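Local atomic coordinates of ferredoxin--NADP reductase, apicoplast (PDB entry 3JQQ), a protein that transfers electrons between ferredoxin and NADP(H) through a bound FAD in the apicoplast, and may serve the terminal step of isoprenoid precursor synthesis. Residues L189-L200 with E228-N239. The protein carries 1 engineered substitution. Residues are numbered along the deposited sequence; the frame is centred on the assembly and turned at random.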
# COMPACT_ATOMS: atom_id res chain seq x y z
N LEU B 189 19.60 -15.15 3.63
CA LEU B 189 19.82 -16.60 3.61
C LEU B 189 20.93 -16.99 2.65
O LEU B 189 21.72 -17.90 2.93
CB LEU B 189 18.53 -17.35 3.25
CG LEU B 189 17.38 -17.31 4.27
CD1 LEU B 189 16.13 -17.95 3.68
CD2 LEU B 189 17.78 -18.02 5.56
N LYS B 190 20.99 -16.31 1.51
CA LYS B 190 22.03 -16.58 0.52
C LYS B 190 23.41 -16.26 1.07
O LYS B 190 24.38 -16.95 0.77
CB LYS B 190 21.75 -15.82 -0.78
CG LYS B 190 20.62 -16.41 -1.60
CD LYS B 190 20.25 -15.51 -2.78
CE LYS B 190 19.18 -16.14 -3.65
NZ LYS B 190 18.74 -15.21 -4.73
N LYS B 191 23.50 -15.21 1.89
CA LYS B 191 24.77 -14.88 2.53
C LYS B 191 25.12 -15.87 3.64
O LYS B 191 26.24 -16.38 3.70
CB LYS B 191 24.77 -13.46 3.09
CG LYS B 191 26.02 -13.14 3.92
CD LYS B 191 25.96 -11.76 4.53
CE LYS B 191 27.09 -11.56 5.53
NZ LYS B 191 28.44 -11.70 4.91
N LEU B 192 24.15 -16.14 4.51
CA LEU B 192 24.38 -16.98 5.68
C LEU B 192 24.70 -18.43 5.31
O LEU B 192 25.62 -19.04 5.87
CB LEU B 192 23.18 -16.93 6.63
CG LEU B 192 22.77 -15.56 7.18
CD1 LEU B 192 21.35 -15.61 7.75
CD2 LEU B 192 23.75 -15.08 8.24
N PHE B 193 23.94 -18.99 4.37
CA PHE B 193 24.10 -20.39 4.00
C PHE B 193 25.00 -20.59 2.78
O PHE B 193 25.07 -21.69 2.23
CB PHE B 193 22.73 -21.04 3.76
CG PHE B 193 21.88 -21.14 4.99
CD1 PHE B 193 22.34 -21.81 6.12
CD2 PHE B 193 20.61 -20.59 5.02
CE1 PHE B 193 21.56 -21.90 7.25
CE2 PHE B 193 19.82 -20.69 6.15
CZ PHE B 193 20.29 -21.35 7.27
N ALA B 194 25.67 -19.53 2.36
CA ALA B 194 26.63 -19.59 1.25
C ALA B 194 26.01 -20.08 -0.06
O ALA B 194 26.67 -20.76 -0.85
CB ALA B 194 27.83 -20.44 1.63
N TYR B 195 24.76 -19.71 -0.30
CA TYR B 195 24.02 -20.15 -1.48
C TYR B 195 24.78 -19.96 -2.79
O TYR B 195 25.30 -18.88 -3.07
CB TYR B 195 22.67 -19.44 -1.59
CG TYR B 195 21.76 -20.04 -2.63
CD1 TYR B 195 20.91 -21.09 -2.31
CD2 TYR B 195 21.74 -19.56 -3.94
CE1 TYR B 195 20.07 -21.65 -3.25
CE2 TYR B 195 20.90 -20.11 -4.89
CZ TYR B 195 20.07 -21.16 -4.54
OH TYR B 195 19.22 -21.72 -5.47
N ASP B 196 24.82 -21.02 -3.59
CA ASP B 196 25.34 -20.95 -4.95
C ASP B 196 24.49 -21.82 -5.87
O ASP B 196 24.44 -23.05 -5.72
CB ASP B 196 26.81 -21.36 -5.02
CG ASP B 196 27.38 -21.22 -6.41
OD1 ASP B 196 26.61 -20.90 -7.34
OD2 ASP B 196 28.60 -21.44 -6.58
N LYS B 197 23.82 -21.18 -6.82
CA LYS B 197 22.92 -21.87 -7.74
C LYS B 197 23.68 -22.95 -8.50
O LYS B 197 23.14 -24.02 -8.78
CB LYS B 197 22.32 -20.86 -8.73
CG LYS B 197 20.99 -21.30 -9.34
CD LYS B 197 20.42 -20.24 -10.29
CE LYS B 197 21.03 -20.36 -11.68
NZ LYS B 197 20.38 -19.42 -12.65
N ASN B 198 24.93 -22.67 -8.81
CA ASN B 198 25.75 -23.57 -9.61
C ASN B 198 26.56 -24.56 -8.77
O ASN B 198 27.38 -25.31 -9.31
CB ASN B 198 26.66 -22.77 -10.55
CG ASN B 198 25.87 -22.00 -11.60
OD1 ASN B 198 25.09 -22.58 -12.36
ND2 ASN B 198 26.07 -20.69 -11.65
N ASN B 199 26.32 -24.57 -7.47
CA ASN B 199 26.95 -25.55 -6.58
C ASN B 199 26.08 -25.89 -5.37
O ASN B 199 26.50 -25.75 -4.22
CB ASN B 199 28.34 -25.09 -6.15
CG ASN B 199 29.38 -25.28 -7.25
OD1 ASN B 199 29.59 -26.40 -7.72
ND2 ASN B 199 30.04 -24.20 -7.64
N LEU B 200 24.86 -26.33 -5.65
CA LEU B 200 23.86 -26.62 -4.62
C LEU B 200 24.13 -27.92 -3.87
O LEU B 200 23.54 -28.17 -2.82
CB LEU B 200 22.46 -26.66 -5.24
CG LEU B 200 21.97 -25.38 -5.92
CD1 LEU B 200 20.82 -25.69 -6.88
CD2 LEU B 200 21.55 -24.33 -4.89
N GLU B 228 14.28 -21.69 -3.51
CA GLU B 228 15.31 -21.44 -2.52
C GLU B 228 14.83 -21.82 -1.12
O GLU B 228 15.52 -22.53 -0.39
CB GLU B 228 15.72 -19.97 -2.53
CG GLU B 228 16.46 -19.53 -3.79
CD GLU B 228 15.54 -19.29 -4.97
OE1 GLU B 228 16.05 -18.93 -6.05
OE2 GLU B 228 14.31 -19.45 -4.81
N LEU B 229 13.63 -21.36 -0.76
CA LEU B 229 13.08 -21.63 0.56
C LEU B 229 12.97 -23.13 0.83
O LEU B 229 13.28 -23.59 1.94
CB LEU B 229 11.71 -20.96 0.73
CG LEU B 229 11.70 -19.43 0.92
CD1 LEU B 229 10.27 -18.89 0.87
CD2 LEU B 229 12.38 -19.03 2.22
N GLU B 230 12.54 -23.88 -0.17
CA GLU B 230 12.45 -25.33 -0.03
C GLU B 230 13.84 -25.97 -0.00
O GLU B 230 14.04 -26.99 0.66
CB GLU B 230 11.60 -25.94 -1.15
CG GLU B 230 10.11 -25.80 -0.92
CD GLU B 230 9.27 -26.43 -2.01
OE1 GLU B 230 9.73 -26.46 -3.18
OE2 GLU B 230 8.15 -26.90 -1.71
N TYR B 231 14.79 -25.36 -0.70
CA TYR B 231 16.15 -25.87 -0.72
C TYR B 231 16.83 -25.69 0.64
O TYR B 231 17.60 -26.54 1.08
CB TYR B 231 16.98 -25.19 -1.81
CG TYR B 231 18.47 -25.47 -1.69
CD1 TYR B 231 19.03 -26.62 -2.25
CD2 TYR B 231 19.31 -24.60 -1.02
CE1 TYR B 231 20.39 -26.88 -2.14
CE2 TYR B 231 20.67 -24.84 -0.91
CZ TYR B 231 21.20 -25.99 -1.47
OH TYR B 231 22.55 -26.23 -1.36
N PHE B 232 16.53 -24.57 1.30
CA PHE B 232 17.12 -24.32 2.61
C PHE B 232 16.54 -25.26 3.66
O PHE B 232 17.26 -25.73 4.55
CB PHE B 232 16.91 -22.86 3.02
CG PHE B 232 17.61 -21.87 2.12
CD1 PHE B 232 16.91 -20.80 1.57
CD2 PHE B 232 18.96 -22.01 1.82
CE1 PHE B 232 17.54 -19.90 0.74
CE2 PHE B 232 19.59 -21.10 0.99
CZ PHE B 232 18.89 -20.05 0.45
N GLN B 233 15.24 -25.53 3.56
CA GLN B 233 14.56 -26.38 4.53
C GLN B 233 14.97 -27.85 4.38
O GLN B 233 14.93 -28.62 5.34
CB GLN B 233 13.04 -26.22 4.40
CG GLN B 233 12.27 -26.52 5.68
CD GLN B 233 10.87 -25.94 5.66
OE1 GLN B 233 10.32 -25.64 4.60
NE2 GLN B 233 10.28 -25.79 6.84
N LYS B 234 15.37 -28.22 3.17
CA LYS B 234 15.82 -29.59 2.89
C LYS B 234 17.28 -29.79 3.30
O LYS B 234 17.64 -30.83 3.86
CB LYS B 234 15.64 -29.90 1.40
CG LYS B 234 15.96 -31.34 1.01
CD LYS B 234 15.72 -31.59 -0.47
CE LYS B 234 16.63 -30.72 -1.33
NZ LYS B 234 16.46 -30.98 -2.79
N MET B 235 18.11 -28.79 3.03
CA MET B 235 19.55 -28.88 3.26
C MET B 235 19.99 -28.48 4.67
O MET B 235 21.01 -28.96 5.17
CB MET B 235 20.30 -28.03 2.23
CG MET B 235 20.68 -28.76 0.95
SD MET B 235 22.33 -29.49 1.03
CE MET B 235 22.12 -30.67 2.36
N TYR B 236 19.23 -27.60 5.30
CA TYR B 236 19.55 -27.13 6.64
C TYR B 236 18.34 -27.23 7.55
O TYR B 236 17.90 -26.24 8.13
CB TYR B 236 20.05 -25.68 6.58
CG TYR B 236 21.24 -25.50 5.66
CD1 TYR B 236 22.53 -25.74 6.11
CD2 TYR B 236 21.06 -25.09 4.34
CE1 TYR B 236 23.61 -25.58 5.27
CE2 TYR B 236 22.15 -24.93 3.50
CZ TYR B 236 23.42 -25.18 3.97
OH TYR B 236 24.51 -25.02 3.14
N PRO B 237 17.79 -28.45 7.68
CA PRO B 237 16.53 -28.68 8.38
C PRO B 237 16.60 -28.35 9.87
O PRO B 237 15.56 -28.11 10.49
CB PRO B 237 16.30 -30.19 8.19
CG PRO B 237 17.66 -30.75 8.01
CD PRO B 237 18.43 -29.70 7.25
N ASN B 238 17.80 -28.35 10.44
CA ASN B 238 17.97 -28.06 11.86
C ASN B 238 18.33 -26.60 12.11
O ASN B 238 18.52 -26.19 13.26
CB ASN B 238 19.03 -28.99 12.47
CG ASN B 238 18.57 -30.44 12.52
OD1 ASN B 238 19.14 -31.30 11.85
ND2 ASN B 238 17.54 -30.71 13.31
N ASN B 239 18.42 -25.82 11.04
CA ASN B 239 18.78 -24.41 11.14
C ASN B 239 17.70 -23.47 10.63
O ASN B 239 17.87 -22.25 10.65
CB ASN B 239 20.10 -24.15 10.40
CG ASN B 239 21.25 -24.97 10.95
OD1 ASN B 239 21.81 -25.82 10.25
ND2 ASN B 239 21.61 -24.72 12.20
O HOH W 1 17.39 -16.29 -6.94
O HOH W 2 23.44 -23.10 1.17
O HOH W 3 23.86 -23.63 -1.95
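Glu228 lays its CG methylene against the phenol end of Tyr195, with CG 3.9 Å from Tyr195 OH. Its chain is bent, and a water accepts from Lys190 NZ and donates to Glu228 OE1; the ammonium group also hydrogen-bonds to the backbone oxygen of Ser106. One turn on, Tyr231 receives the edge of Tyr195 on its face in an offset edge-to-face pair, the planes at 90°. Leu200 CD2 lies over the same side of the Tyr231 ring, a CH-pi contact 4.0 Å from CD2 to the ring centroid. With CG anti to the backbone N (chi1 168°), Tyr231 carries its hydroxyl to Leu200, donating to Leu200 O at 2.6 Å from OH. A further water donates to that OH and accepts from Asp196 N, so one direct bond and one water bridge hold the phenol oxygen to residues 196-200.

In the NADP-binding domain of the reductase, helices 183-192 and 226-235 pack beside the parallel sheet: Leu189 and Phe193 touch Ile211 of strand 211-217, and Leu229 touches Ile242 of strand 240-246. Phe193, Tyr195, Tyr231, Phe232 and Tyr236 form an aromatic cluster joining the ends of these helices.

Phe232 lies between the end of helix 183-192 and the chain after it. Leu189 CB sits over its face, 4.1 Å from the centroid, while Tyr195 CD1 comes obliquely to 3.6 Å from Phe232 CE2. Phe193 CD2 meets Phe232 CD2 at 3.9 Å, the two rings oblique. Past the helix end, Tyr236 forms an offset stack with Phe193, centroids 4.5 Å apart and planes at 19°; Phe193 CD1 stands over the centre of the tyrosine ring. Asn239 CB then approaches Phe193 CE1 obliquely, while its ND2 donates to the backbone oxygen of Gly209.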